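Local coordinates for putative metal resistance protein (Proteus mirabilis, PDB 6C29) that forms the N-terminal periplasmic tandem immunoglobulin-fold part of ScsB, a probable protein-disulfide reductase that primes the disulfide isomerase ScsC, at residues A[64-74]-A[87-98]. Numbering follows the deposited sequence.
Sequences VSDMIWHWPSP and YDKEVVFPIELK
Edge strand 68-69 pairs antiparallel with strand 90-97 in an immunoglobulin-fold domain of the DsbD N-terminal family. Ile68 and Glu96 form the hydrogen-bonded pair: Ile68 N reaches Glu96 O at 2.8 Å, and Glu96 N returns a bond to Ile68 O. His70 N extends the pairing to Pro94 O. On the face with Ile68, the His70 ring meets the Glu96 carboxylate. His70 NE2 donates to the anti lone pair of Glu96 OE2 at 2.8 Å, with the carboxylate nearly coplanar with the ring. Glu96 CG lies beside its own backbone N (chi1 -69°) and the chain then runs extended, which carries the carboxylate to the ring edge. This bond is seen in one of two Glu96 conformers. On the other face, Ile95 CD1 makes a CH-pi contact 4.1 Å from the centroid of the Trp69 six-membered ring. Trp71 CZ2 lies over the rim of the opposite face of that indole. Phe93 completes the aromatic cluster; its ring is turned 48° from the Trp69 five-membered ring, and its CE1 touches Trp71 CE3 at 3.7 Å. Farther along, Tyr87 OH donates to Pro72 O at 2.6 Å, tilted 18° from the carbonyl plane. Pro72 CG packs on Val91 CG2. Strand 30-38 flanks strand 90-97 on its other edge. Ile58 of strand 57-60 touches Trp69 and Ile95, while Tyr141 and Met145 of helix 137-145 pack against Pro94.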
# COMPACT_ATOMS: atom_id res chain seq x y z
N VAL A 64 14.15 6.08 14.92
CA VAL A 64 14.60 5.52 13.66
C VAL A 64 14.57 6.70 12.73
O VAL A 64 13.91 7.70 13.04
CB VAL A 64 13.70 4.36 13.16
CG1 VAL A 64 13.64 3.26 14.21
CG2 VAL A 64 12.30 4.85 12.82
N SER A 65 15.22 6.60 11.59
CA SER A 65 15.30 7.76 10.73
C SER A 65 14.50 7.53 9.45
O SER A 65 13.27 7.55 9.49
CB SER A 65 16.77 8.08 10.42
OG SER A 65 17.41 7.01 9.75
N ASP A 66 15.18 7.29 8.34
CA ASP A 66 14.48 7.10 7.08
C ASP A 66 13.71 5.78 6.99
O ASP A 66 14.17 4.87 6.29
CB ASP A 66 15.48 7.19 5.92
CG ASP A 66 16.24 8.51 5.90
OD1 ASP A 66 17.29 8.59 6.56
OD2 ASP A 66 15.77 9.46 5.24
N MSE A 67 12.57 5.66 7.66
CA MSE A 67 11.74 4.46 7.49
C MSE A 67 11.12 4.49 6.10
O MSE A 67 10.56 5.50 5.68
CB MSE A 67 10.61 4.34 8.53
CG MSE A 67 9.44 3.40 8.05
SE MSE A 67 8.47 2.29 9.36
CE MSE A 67 6.92 3.43 9.68
N ILE A 68 11.26 3.37 5.40
CA ILE A 68 10.59 3.14 4.13
C ILE A 68 9.65 1.95 4.31
O ILE A 68 10.07 0.87 4.69
CB ILE A 68 11.56 2.82 2.97
CG1 ILE A 68 12.55 3.97 2.76
CG2 ILE A 68 10.78 2.57 1.69
CD1 ILE A 68 13.75 3.58 1.90
N TRP A 69 8.36 2.18 4.07
CA TRP A 69 7.34 1.13 4.09
C TRP A 69 6.96 0.86 2.64
O TRP A 69 6.43 1.73 1.94
CB TRP A 69 6.13 1.56 4.90
CG TRP A 69 5.02 0.57 5.06
CD1 TRP A 69 4.27 0.02 4.05
CD2 TRP A 69 4.50 0.05 6.28
NE1 TRP A 69 3.32 -0.82 4.58
CE2 TRP A 69 3.45 -0.84 5.95
CE3 TRP A 69 4.83 0.22 7.63
CZ2 TRP A 69 2.71 -1.51 6.90
CZ3 TRP A 69 4.11 -0.45 8.57
CH2 TRP A 69 3.06 -1.32 8.21
N HIS A 70 7.29 -0.33 2.17
CA HIS A 70 7.01 -0.67 0.78
C HIS A 70 5.63 -1.28 0.74
O HIS A 70 5.30 -2.20 1.50
CB HIS A 70 8.03 -1.66 0.22
CG HIS A 70 9.44 -1.16 0.24
ND1 HIS A 70 9.97 -0.38 -0.76
CD2 HIS A 70 10.44 -1.38 1.12
CE1 HIS A 70 11.24 -0.13 -0.48
NE2 HIS A 70 11.55 -0.71 0.65
N TRP A 71 4.79 -0.77 -0.15
CA TRP A 71 3.42 -1.24 -0.23
C TRP A 71 3.24 -2.19 -1.39
O TRP A 71 3.39 -1.79 -2.55
CB TRP A 71 2.46 -0.07 -0.39
CG TRP A 71 2.41 0.84 0.80
CD1 TRP A 71 3.15 1.94 1.02
CD2 TRP A 71 1.55 0.69 1.95
NE1 TRP A 71 2.82 2.51 2.23
CE2 TRP A 71 1.85 1.75 2.82
CE3 TRP A 71 0.59 -0.25 2.33
CZ2 TRP A 71 1.19 1.90 4.06
CZ3 TRP A 71 -0.07 -0.08 3.53
CH2 TRP A 71 0.25 0.96 4.39
N PRO A 72 2.90 -3.44 -1.14
CA PRO A 72 2.58 -4.35 -2.23
C PRO A 72 1.44 -3.81 -3.05
O PRO A 72 0.58 -3.06 -2.55
CB PRO A 72 2.23 -5.65 -1.52
CG PRO A 72 3.01 -5.56 -0.21
CD PRO A 72 2.88 -4.13 0.17
N SER A 73 1.44 -4.19 -4.32
CA SER A 73 0.42 -3.71 -5.22
C SER A 73 -0.96 -4.06 -4.64
O SER A 73 -1.18 -5.23 -4.29
CB SER A 73 0.63 -4.33 -6.61
OG SER A 73 -0.09 -3.62 -7.57
N PRO A 74 -1.89 -3.09 -4.55
CA PRO A 74 -3.16 -3.36 -3.85
C PRO A 74 -4.24 -3.94 -4.74
O PRO A 74 -4.08 -4.10 -5.95
CB PRO A 74 -3.58 -1.97 -3.36
CG PRO A 74 -3.11 -1.07 -4.50
CD PRO A 74 -1.78 -1.66 -4.92
N TYR A 87 -5.95 -5.30 0.81
CA TYR A 87 -5.46 -6.63 0.65
C TYR A 87 -6.37 -7.64 1.30
O TYR A 87 -6.84 -7.43 2.42
CB TYR A 87 -4.09 -6.77 1.27
CG TYR A 87 -3.10 -5.68 0.89
CD1 TYR A 87 -2.39 -5.75 -0.30
CD2 TYR A 87 -2.88 -4.59 1.71
CE1 TYR A 87 -1.47 -4.76 -0.65
CE2 TYR A 87 -1.96 -3.58 1.38
CZ TYR A 87 -1.25 -3.69 0.21
OH TYR A 87 -0.33 -2.72 -0.13
N ASP A 88 -6.60 -8.76 0.63
CA ASP A 88 -7.29 -9.85 1.31
C ASP A 88 -6.40 -11.08 1.38
O ASP A 88 -5.34 -11.14 0.73
CB ASP A 88 -8.63 -10.17 0.62
CG ASP A 88 -8.49 -10.66 -0.78
OD1 ASP A 88 -7.39 -10.59 -1.34
OD2 ASP A 88 -9.53 -11.13 -1.34
N LYS A 89 -6.80 -11.98 2.27
CA LYS A 89 -6.15 -13.29 2.51
C LYS A 89 -4.84 -13.14 3.28
O LYS A 89 -4.70 -13.69 4.36
CB LYS A 89 -5.89 -14.05 1.20
CG LYS A 89 -7.01 -14.06 0.14
CD LYS A 89 -8.30 -14.67 0.61
CE LYS A 89 -9.33 -14.67 -0.54
NZ LYS A 89 -10.70 -15.00 -0.07
N GLU A 90 -3.87 -12.46 2.70
CA GLU A 90 -2.57 -12.30 3.29
C GLU A 90 -1.77 -11.25 2.56
O GLU A 90 -2.00 -11.04 1.37
CB GLU A 90 -1.80 -13.61 3.32
CG GLU A 90 -1.66 -14.25 2.00
CD GLU A 90 -0.94 -15.57 2.15
OE1 GLU A 90 0.32 -15.50 2.15
OE2 GLU A 90 -1.62 -16.62 2.36
N VAL A 91 -0.91 -10.56 3.28
CA VAL A 91 -0.04 -9.58 2.68
C VAL A 91 1.26 -9.53 3.49
O VAL A 91 1.25 -9.76 4.70
CB VAL A 91 -0.73 -8.20 2.63
CG1 VAL A 91 -1.14 -7.72 4.03
CG2 VAL A 91 0.15 -7.17 1.96
N VAL A 92 2.37 -9.23 2.82
CA VAL A 92 3.68 -9.09 3.47
C VAL A 92 4.27 -7.74 3.14
O VAL A 92 4.47 -7.44 1.96
CB VAL A 92 4.67 -10.18 3.03
CG1 VAL A 92 5.99 -10.04 3.80
CG2 VAL A 92 4.09 -11.53 3.28
N PHE A 93 4.52 -6.91 4.16
CA PHE A 93 5.07 -5.59 3.99
C PHE A 93 6.58 -5.60 4.22
O PHE A 93 7.02 -5.86 5.34
CB PHE A 93 4.40 -4.61 4.97
CG PHE A 93 2.92 -4.49 4.80
CD1 PHE A 93 2.39 -3.82 3.72
CD2 PHE A 93 2.04 -5.04 5.73
CE1 PHE A 93 1.03 -3.70 3.55
CE2 PHE A 93 0.67 -4.92 5.55
CZ PHE A 93 0.17 -4.24 4.46
N PRO A 94 7.38 -5.34 3.18
CA PRO A 94 8.80 -5.06 3.41
C PRO A 94 9.02 -3.64 3.91
O PRO A 94 8.45 -2.71 3.33
CB PRO A 94 9.44 -5.26 2.04
CG PRO A 94 8.30 -5.52 1.07
CD PRO A 94 7.03 -5.20 1.77
N ILE A 95 9.81 -3.50 4.96
CA ILE A 95 10.09 -2.25 5.62
C ILE A 95 11.61 -2.13 5.76
O ILE A 95 12.31 -3.13 5.91
CB ILE A 95 9.41 -2.21 6.98
CG1 ILE A 95 7.89 -2.31 6.81
CG2 ILE A 95 9.77 -0.95 7.72
CD1 ILE A 95 7.17 -2.75 8.04
N GLU A 96 12.11 -0.91 5.62
CA GLU A 96 13.53 -0.64 5.83
C GLU A 96 13.67 0.53 6.78
O GLU A 96 12.94 1.51 6.68
CB GLU A 96 14.23 -0.34 4.50
CG GLU A 96 14.33 -1.56 3.58
CD GLU A 96 14.97 -1.26 2.22
OE1 GLU A 96 16.21 -1.32 2.13
OE2 GLU A 96 14.23 -0.98 1.24
N LEU A 97 14.64 0.41 7.69
CA LEU A 97 14.95 1.42 8.70
C LEU A 97 16.45 1.69 8.68
O LEU A 97 17.23 0.78 8.41
CB LEU A 97 14.58 1.00 10.14
CG LEU A 97 13.19 0.53 10.48
CD1 LEU A 97 13.18 0.17 11.94
CD2 LEU A 97 12.16 1.59 10.21
N LYS A 98 16.82 2.95 8.87
CA LYS A 98 18.23 3.35 9.03
C LYS A 98 18.50 3.93 10.41
O LYS A 98 17.57 4.32 11.13
CB LYS A 98 18.64 4.33 7.93
CG LYS A 98 18.69 3.69 6.56
CD LYS A 98 19.15 4.68 5.53
CE LYS A 98 19.21 4.06 4.14
NZ LYS A 98 19.51 5.11 3.14